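Local coordinates for type IV pilus assembly protein PilF (Thermus thermophilus HB8, PDB 5OIU), which binds ATP as a hexameric AAA+ motor ATPase and probably uses its hydrolysis to power the assembly of type IV pili, at residues P212-V217 against G236-A241; Q174-P179 against R205-Q210. All blocks are in the same frame, centred on the assembly; numbering follows the deposited sequence.

Contact 1. Residues P212-V217 against G236-A241; sequences PDIIMV and GHLVIA
With CG set opposite its own carbonyl carbon (chi1 -62°), His237 brings its ring face against Pro212, whose CG sits over that face 4.1 Å from the centroid, displaced toward the rim, as a CH-pi contact. The ring's CD2 also comes to 3.1 Å from Pro212 O, while NE2, though near the same oxygen, has too poor an angle for a hydrogen bond. Met216 places its CG anti to the backbone N (chi1 -158°), which lays that carbon 3.5 Å from Ile240 O before the bends at chi2 and chi3 carry the methyl away from the partner strand. The backbones run parallel and are joined by four hydrogen bonds. Leu238 N donates to Asp213 O and Ile240 N to Ile215 O; in the other direction Ile215 N reaches Leu238 O at 2.8 Å, and Val217 N meets Ile240 O less straight, at 152°. CA-H...O contacts supplement them, Met216 CA standing 3.2 Å from Ile240 O. This is the right-handed beta-alpha-beta crossover of a P-loop ATPase core: helix 223-235 connects the two strands, and Gly236 ends it with a Schellman motif. Ile214, Met216, Leu238 and Ile240 share one face, and the first three touch helix 155-166, where Ile214 and Leu238 share Ile166; the side chain of Met216 is about 8 Å from the bound magnesium ion. On the other face Ile215 meets Val239, and Val217 CB packs 4.0 Å from Ala241 CB. Just before strand 214-217, Asp213 OD2 accepts a hydrogen bond from Asn172 N and forms a salt bridge with Arg41 of the second subunit, while His237 packs on Thr151 of that same neighbouring subunit.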
ATOM      1  N   PRO C 212      16.923 -22.830  25.572  1.00 35.34           N
ATOM      2  CA  PRO C 212      15.754 -23.636  25.252  1.00 32.57           C
ATOM      3  C   PRO C 212      15.906 -24.384  23.926  1.00 33.26           C
ATOM      4  O   PRO C 212      16.740 -24.066  23.075  1.00 33.90           O
ATOM      5  CB  PRO C 212      14.652 -22.558  25.148  1.00 32.65           C
ATOM      6  CG  PRO C 212      15.329 -21.404  24.421  1.00 35.19           C
ATOM      7  CD  PRO C 212      16.825 -21.487  24.921  1.00 33.97           C
ATOM      8  N   ASP C 213      15.058 -25.390  23.752  1.00 36.85           N
ATOM      9  CA  ASP C 213      14.858 -26.052  22.476  1.00 28.74           C
ATOM     10  C   ASP C 213      13.487 -25.748  21.907  1.00 36.03           C
ATOM     11  O   ASP C 213      13.349 -25.431  20.723  1.00 33.67           O
ATOM     12  CB  ASP C 213      15.022 -27.578  22.622  1.00 37.27           C
ATOM     13  CG  ASP C 213      16.427 -27.969  23.092  1.00 38.12           C
ATOM     14  OD1 ASP C 213      17.369 -27.902  22.269  1.00 37.09           O
ATOM     15  OD2 ASP C 213      16.580 -28.310  24.283  1.00 35.39           O
ATOM     16  N   ILE C 214      12.461 -25.820  22.748  1.00 37.93           N
ATOM     17  CA  ILE C 214      11.085 -25.571  22.361  1.00 33.69           C
ATOM     18  C   ILE C 214      10.582 -24.395  23.177  1.00 36.21           C
ATOM     19  O   ILE C 214      10.670 -24.407  24.411  1.00 31.64           O
ATOM     20  CB  ILE C 214      10.208 -26.809  22.596  1.00 34.82           C
ATOM     21  CG1 ILE C 214      10.654 -27.963  21.691  1.00 32.18           C
ATOM     22  CG2 ILE C 214       8.732 -26.448  22.413  1.00 26.94           C
ATOM     23  CD1 ILE C 214      10.078 -29.321  22.103  1.00 34.83           C
ATOM     24  N   ILE C 215      10.070 -23.381  22.490  1.00 28.22           N
ATOM     25  CA  ILE C 215       9.471 -22.228  23.134  1.00 31.28           C
ATOM     26  C   ILE C 215       7.996 -22.202  22.780  1.00 37.78           C
ATOM     27  O   ILE C 215       7.625 -22.371  21.610  1.00 38.19           O
ATOM     28  CB  ILE C 215      10.159 -20.923  22.707  1.00 30.10           C
ATOM     29  CG1 ILE C 215      11.564 -20.868  23.314  1.00 32.13           C
ATOM     30  CG2 ILE C 215       9.328 -19.734  23.148  1.00 24.54           C
ATOM     31  CD1 ILE C 215      12.478 -19.854  22.687  1.00 24.90           C
ATOM     32  N   MET C 216       7.153 -21.975  23.779  1.00 34.80           N
ATOM     33  CA  MET C 216       5.722 -21.818  23.561  1.00 34.29           C
ATOM     34  C   MET C 216       5.306 -20.421  23.991  1.00 39.08           C
ATOM     35  O   MET C 216       5.445 -20.061  25.164  1.00 33.50           O
ATOM     36  CB  MET C 216       4.921 -22.868  24.327  1.00 34.96           C
ATOM     37  CG  MET C 216       3.521 -23.094  23.736  1.00 42.17           C
ATOM     38  SD  MET C 216       2.284 -21.843  24.185  1.00 42.54           S
ATOM     39  CE  MET C 216       1.665 -22.525  25.726  1.00 38.45           C
ATOM     40  N   VAL C 217       4.790 -19.647  23.046  1.00 39.80           N
ATOM     41  CA  VAL C 217       4.279 -18.313  23.319  1.00 35.80           C
ATOM     42  C   VAL C 217       2.752 -18.417  23.369  1.00 40.38           C
ATOM     43  O   VAL C 217       2.109 -18.735  22.362  1.00 36.32           O
ATOM     44  CB  VAL C 217       4.759 -17.319  22.261  1.00 35.81           C
ATOM     45  CG1 VAL C 217       4.170 -15.956  22.519  1.00 38.84           C
ATOM     46  CG2 VAL C 217       6.273 -17.246  22.264  1.00 36.74           C
ATOM     47  N   GLY C 236      17.189 -20.809  15.351  1.00 41.06           N
ATOM     48  CA  GLY C 236      17.264 -22.255  15.394  1.00 40.64           C
ATOM     49  C   GLY C 236      16.471 -22.937  16.490  1.00 42.64           C
ATOM     50  O   GLY C 236      16.723 -24.102  16.790  1.00 38.62           O
ATOM     51  N   HIS C 237      15.509 -22.244  17.081  1.00 40.01           N
ATOM     52  CA  HIS C 237      14.617 -22.825  18.067  1.00 35.40           C
ATOM     53  C   HIS C 237      13.287 -23.210  17.423  1.00 38.93           C
ATOM     54  O   HIS C 237      12.899 -22.681  16.377  1.00 39.79           O
ATOM     55  CB  HIS C 237      14.382 -21.832  19.201  1.00 35.08           C
ATOM     56  CG  HIS C 237      15.623 -21.467  19.945  1.00 37.46           C
ATOM     57  ND1 HIS C 237      16.022 -20.162  20.135  1.00 46.31           N
ATOM     58  CD2 HIS C 237      16.554 -22.238  20.559  1.00 36.79           C
ATOM     59  CE1 HIS C 237      17.148 -20.139  20.827  1.00 45.59           C
ATOM     60  NE2 HIS C 237      17.488 -21.387  21.102  1.00 42.67           N
ATOM     61  N   LEU C 238      12.586 -24.146  18.053  1.00 32.08           N
ATOM     62  CA  LEU C 238      11.227 -24.478  17.645  1.00 38.36           C
ATOM     63  C   LEU C 238      10.238 -23.670  18.493  1.00 38.12           C
ATOM     64  O   LEU C 238      10.212 -23.795  19.724  1.00 35.98           O
ATOM     65  CB  LEU C 238      10.956 -25.977  17.762  1.00 36.80           C
ATOM     66  CG  LEU C 238       9.509 -26.316  17.359  1.00 38.11           C
ATOM     67  CD1 LEU C 238       9.280 -25.936  15.912  1.00 31.94           C
ATOM     68  CD2 LEU C 238       9.171 -27.776  17.581  1.00 32.00           C
ATOM     69  N   VAL C 239       9.440 -22.832  17.830  1.00 38.14           N
ATOM     70  CA  VAL C 239       8.490 -21.933  18.479  1.00 35.59           C
ATOM     71  C   VAL C 239       7.080 -22.348  18.101  1.00 32.29           C
ATOM     72  O   VAL C 239       6.759 -22.469  16.915  1.00 33.05           O
ATOM     73  CB  VAL C 239       8.732 -20.473  18.072  1.00 37.04           C
ATOM     74  CG1 VAL C 239       7.710 -19.557  18.751  1.00 33.69           C
ATOM     75  CG2 VAL C 239      10.160 -20.068  18.400  1.00 31.97           C
ATOM     76  N   ILE C 240       6.237 -22.551  19.101  1.00 31.78           N
ATOM     77  CA  ILE C 240       4.820 -22.825  18.888  1.00 33.90           C
ATOM     78  C   ILE C 240       4.051 -21.682  19.527  1.00 36.65           C
ATOM     79  O   ILE C 240       4.243 -21.391  20.718  1.00 35.44           O
ATOM     80  CB  ILE C 240       4.410 -24.190  19.468  1.00 35.14           C
ATOM     81  CG1 ILE C 240       5.062 -25.293  18.623  1.00 34.55           C
ATOM     82  CG2 ILE C 240       2.893 -24.325  19.507  1.00 32.59           C
ATOM     83  CD1 ILE C 240       5.297 -26.532  19.332  1.00 34.46           C
ATOM     84  N   ALA C 241       3.204 -21.014  18.739  1.00 36.46           N
ATOM     85  CA  ALA C 241       2.625 -19.753  19.181  1.00 34.95           C
ATOM     86  C   ALA C 241       1.196 -19.629  18.697  1.00 33.18           C
ATOM     87  O   ALA C 241       0.832 -20.137  17.631  1.00 33.76           O
ATOM     88  CB  ALA C 241       3.442 -18.553  18.703  1.00 35.83           C
TER

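Contact 2. Residues Q174-P179 against R205-Q210; sequences QTIEDP and RAFLRQ
The ring of Phe207 takes Gln174 CG squarely over the centre of one face, 3.5 Å from the centroid and 14° off the normal, a close CH-pi contact. At the ring's edge, near its plane, Thr175 O lies 3.4 Å from CZ, and Ile176 CB comes in obliquely to the same atom at 3.9 Å. The glutamine amide is inclined 41° to the ring, its NE2 turned toward the strand's own backbone. There it donates to Thr175 O at 3.0 Å, with the acceptor in the amide plane, so the carbonyl beside the phenyl edge has a proper N-H partner and the amide's rotation is fixed. The bend of Gln174 at chi2 (69°) after an extended first torsion folds the side chain back far enough for this. Its OE1 takes a hydrogen from a water that gives its other one to Gln210 OE1, linking the two segments although no direct hydrogen bond does. Gln210 NE2 has its partner in Ser97 of the second subunit, whose Leu99 packs on Gln174, so this bridge borders the subunit interface. The phenyl thus projects from segment 205-210, which continues from helix 200-206, onto strand 173-177 of the P-loop ATPase sheet, also touching Ile215 of the next strand, while Ile176 reaches back to Ala203 of the helix. With an alanine in place of Phe207, a gap is likely to open over Gln174 CG and beside Ile176 CB, leaving segment 205-210 without its main hold on strand 173-177. The direct contact is therefore apolar and CH-pi in character, with one water as its polar link, and the buried glutamine polar groups are met by backbone, water and a neighbouring subunit rather than by Phe207.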
ATOM      1  N   GLN C 174      10.079 -24.418  27.243  1.00 35.14           N
ATOM      2  CA  GLN C 174       9.770 -23.232  28.033  1.00 33.35           C
ATOM      3  C   GLN C 174       8.586 -22.492  27.419  1.00 34.21           C
ATOM      4  O   GLN C 174       8.612 -22.158  26.228  1.00 36.46           O
ATOM      5  CB  GLN C 174      10.993 -22.316  28.109  1.00 29.18           C
ATOM      6  CG  GLN C 174      10.755 -21.038  28.878  1.00 33.08           C
ATOM      7  CD  GLN C 174      10.576 -21.291  30.356  1.00 35.80           C
ATOM      8  OE1 GLN C 174      11.515 -21.722  31.042  1.00 30.67           O
ATOM      9  NE2 GLN C 174       9.368 -21.036  30.861  1.00 31.51           N
ATOM     10  N   THR C 175       7.560 -22.226  28.228  1.00 31.45           N
ATOM     11  CA  THR C 175       6.356 -21.521  27.810  1.00 30.26           C
ATOM     12  C   THR C 175       6.288 -20.142  28.465  1.00 35.13           C
ATOM     13  O   THR C 175       6.894 -19.892  29.506  1.00 34.14           O
ATOM     14  CB  THR C 175       5.082 -22.303  28.174  1.00 33.70           C
ATOM     15  OG1 THR C 175       4.829 -22.178  29.576  1.00 35.11           O
ATOM     16  CG2 THR C 175       5.216 -23.769  27.874  1.00 33.74           C
ATOM     17  N   ILE C 176       5.540 -19.239  27.836  1.00 34.78           N
ATOM     18  CA  ILE C 176       5.077 -18.007  28.463  1.00 34.95           C
ATOM     19  C   ILE C 176       3.579 -17.890  28.185  1.00 35.16           C
ATOM     20  O   ILE C 176       3.136 -18.011  27.034  1.00 36.32           O
ATOM     21  CB  ILE C 176       5.857 -16.767  27.969  1.00 37.81           C
ATOM     22  CG1 ILE C 176       5.391 -15.506  28.702  1.00 35.88           C
ATOM     23  CG2 ILE C 176       5.785 -16.618  26.459  1.00 31.69           C
ATOM     24  CD1 ILE C 176       5.612 -15.566  30.179  1.00 30.52           C
ATOM     25  N   GLU C 177       2.794 -17.699  29.239  1.00 36.87           N
ATOM     26  CA  GLU C 177       1.356 -17.939  29.168  1.00 37.59           C
ATOM     27  C   GLU C 177       0.599 -16.880  29.953  1.00 35.77           C
ATOM     28  O   GLU C 177       1.086 -16.362  30.961  1.00 42.11           O
ATOM     29  CB  GLU C 177       0.994 -19.341  29.691  1.00 34.33           C
ATOM     30  CG  GLU C 177       1.750 -20.471  29.015  1.00 34.62           C
ATOM     31  CD  GLU C 177       1.247 -21.836  29.422  1.00 43.79           C
ATOM     32  OE1 GLU C 177       0.008 -22.031  29.449  1.00 48.72           O
ATOM     33  OE2 GLU C 177       2.090 -22.710  29.733  1.00 37.46           O
ATOM     34  N   ASP C 178      -0.592 -16.544  29.466  1.00 35.66           N
ATOM     35  CA  ASP C 178      -1.466 -15.593  30.149  1.00 45.23           C
ATOM     36  C   ASP C 178      -2.890 -16.112  30.141  1.00 46.04           C
ATOM     37  O   ASP C 178      -3.667 -15.815  29.225  1.00 50.99           O
ATOM     38  CB  ASP C 178      -1.419 -14.212  29.503  1.00 47.09           C
ATOM     39  CG  ASP C 178      -2.343 -13.223  30.193  1.00 47.38           C
ATOM     40  OD1 ASP C 178      -2.735 -13.478  31.352  1.00 55.47           O
ATOM     41  OD2 ASP C 178      -2.681 -12.193  29.576  1.00 52.59           O
ATOM     42  N   PRO C 179      -3.284 -16.874  31.168  1.00 42.13           N
ATOM     43  CA  PRO C 179      -2.406 -17.285  32.260  1.00 43.69           C
ATOM     44  C   PRO C 179      -1.830 -18.670  31.972  1.00 41.45           C
ATOM     45  O   PRO C 179      -2.073 -19.206  30.897  1.00 44.99           O
ATOM     46  CB  PRO C 179      -3.359 -17.315  33.454  1.00 42.78           C
ATOM     47  CG  PRO C 179      -4.670 -17.815  32.838  1.00 41.03           C
ATOM     48  CD  PRO C 179      -4.657 -17.382  31.364  1.00 44.23           C
ATOM     49  N   ARG C 205      12.362 -12.449  25.725  1.00 40.88           N
ATOM     50  CA  ARG C 205      13.756 -12.060  25.546  1.00 42.68           C
ATOM     51  C   ARG C 205      14.664 -12.753  26.562  1.00 39.34           C
ATOM     52  O   ARG C 205      15.780 -13.170  26.231  1.00 41.28           O
ATOM     53  CB  ARG C 205      13.887 -10.541  25.651  1.00 41.74           C
ATOM     54  CG  ARG C 205      15.057  -9.985  24.885  1.00 48.24           C
ATOM     55  CD  ARG C 205      14.980  -8.443  24.796  1.00 65.37           C
ATOM     56  NE  ARG C 205      14.193  -7.886  23.681  1.00 58.86           N
ATOM     57  CZ  ARG C 205      14.430  -8.104  22.382  1.00 64.73           C
ATOM     58  NH1 ARG C 205      15.427  -8.914  21.996  1.00 53.20           N
ATOM     59  NH2 ARG C 205      13.652  -7.519  21.457  1.00 62.44           N
ATOM     60  N   ALA C 206      14.206 -12.891  27.802  1.00 36.14           N
ATOM     61  CA  ALA C 206      14.988 -13.636  28.776  1.00 38.14           C
ATOM     62  C   ALA C 206      15.188 -15.084  28.330  1.00 41.23           C
ATOM     63  O   ALA C 206      16.262 -15.664  28.533  1.00 38.01           O
ATOM     64  CB  ALA C 206      14.308 -13.569  30.136  1.00 34.86           C
ATOM     65  N   PHE C 207      14.178 -15.663  27.666  1.00 41.80           N
ATOM     66  CA  PHE C 207      14.248 -17.043  27.195  1.00 35.23           C
ATOM     67  C   PHE C 207      15.463 -17.312  26.326  1.00 40.06           C
ATOM     68  O   PHE C 207      15.885 -18.469  26.221  1.00 39.05           O
ATOM     69  CB  PHE C 207      13.011 -17.400  26.385  1.00 33.25           C
ATOM     70  CG  PHE C 207      11.782 -17.560  27.202  1.00 34.16           C
ATOM     71  CD1 PHE C 207      11.770 -17.217  28.542  1.00 27.98           C
ATOM     72  CD2 PHE C 207      10.623 -18.043  26.617  1.00 36.76           C
ATOM     73  CE1 PHE C 207      10.646 -17.351  29.288  1.00 28.56           C
ATOM     74  CE2 PHE C 207       9.469 -18.186  27.375  1.00 36.62           C
ATOM     75  CZ  PHE C 207       9.493 -17.845  28.715  1.00 32.12           C
ATOM     76  N   LEU C 208      16.030 -16.283  25.694  1.00 38.40           N
ATOM     77  CA  LEU C 208      17.163 -16.514  24.803  1.00 45.76           C
ATOM     78  C   LEU C 208      18.440 -16.874  25.563  1.00 46.07           C
ATOM     79  O   LEU C 208      19.352 -17.466  24.973  1.00 47.78           O
ATOM     80  CB  LEU C 208      17.365 -15.290  23.906  1.00 40.10           C
ATOM     81  CG  LEU C 208      16.146 -15.172  22.975  1.00 42.86           C
ATOM     82  CD1 LEU C 208      16.350 -14.114  21.906  1.00 34.56           C
ATOM     83  CD2 LEU C 208      15.816 -16.546  22.356  1.00 39.94           C
ATOM     84  N   ARG C 209      18.522 -16.567  26.858  1.00 44.40           N
ATOM     85  CA  ARG C 209      19.665 -16.969  27.665  1.00 44.30           C
ATOM     86  C   ARG C 209      19.340 -18.134  28.587  1.00 38.95           C
ATOM     87  O   ARG C 209      20.077 -18.393  29.536  1.00 38.76           O
ATOM     88  CB  ARG C 209      20.190 -15.776  28.460  1.00 42.85           C
ATOM     89  CG  ARG C 209      21.132 -14.937  27.616  1.00 53.92           C
ATOM     90  CD  ARG C 209      21.796 -13.812  28.391  1.00 64.66           C
ATOM     91  NE  ARG C 209      20.978 -12.607  28.397  1.00 69.65           N
ATOM     92  CZ  ARG C 209      21.028 -11.676  27.450  1.00 75.52           C
ATOM     93  NH1 ARG C 209      21.853 -11.820  26.418  1.00 73.53           N
ATOM     94  NH2 ARG C 209      20.241 -10.606  27.531  1.00 82.30           N
ATOM     95  N   GLN C 210      18.263 -18.861  28.300  1.00 35.79           N
ATOM     96  CA  GLN C 210      17.829 -19.998  29.096  1.00 38.12           C
ATOM     97  C   GLN C 210      18.015 -21.316  28.375  1.00 37.65           C
ATOM     98  O   GLN C 210      17.420 -22.324  28.779  1.00 34.00           O
ATOM     99  CB  GLN C 210      16.364 -19.815  29.503  1.00 35.82           C
ATOM    100  CG  GLN C 210      16.181 -18.890  30.697  1.00 36.23           C
ATOM    101  CD  GLN C 210      16.186 -19.653  32.026  1.00 37.41           C
ATOM    102  OE1 GLN C 210      15.652 -20.756  32.113  1.00 37.12           O
ATOM    103  NE2 GLN C 210      16.786 -19.067  33.058  1.00 35.96           N
TER
HETATM  104  O   HOH W   1      14.102 -22.388  30.824  1.00 30.60           O

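In the fold
From the N terminus, the chain passes the 143-148 strand and helix 155-166 before reaching strand 173-177, the first half of contact 2. It runs out through strand 188-191 and helix 200-206, and contact 2 closes this loop at 205-210. Strand 214-217 follows almost at once and opens contact 1, which closes at 236-241 after helix 223-235. The two loops are therefore in series, neither nesting nor crossing. They meet within the mixed sheet, where 214-217 lies between 173-177 and 238-243, so that Met216 N and O pair with Gln174 O and Ile176 N. Together they tie three neighbouring strands to the helix 200-206 region, and both reach the second subunit.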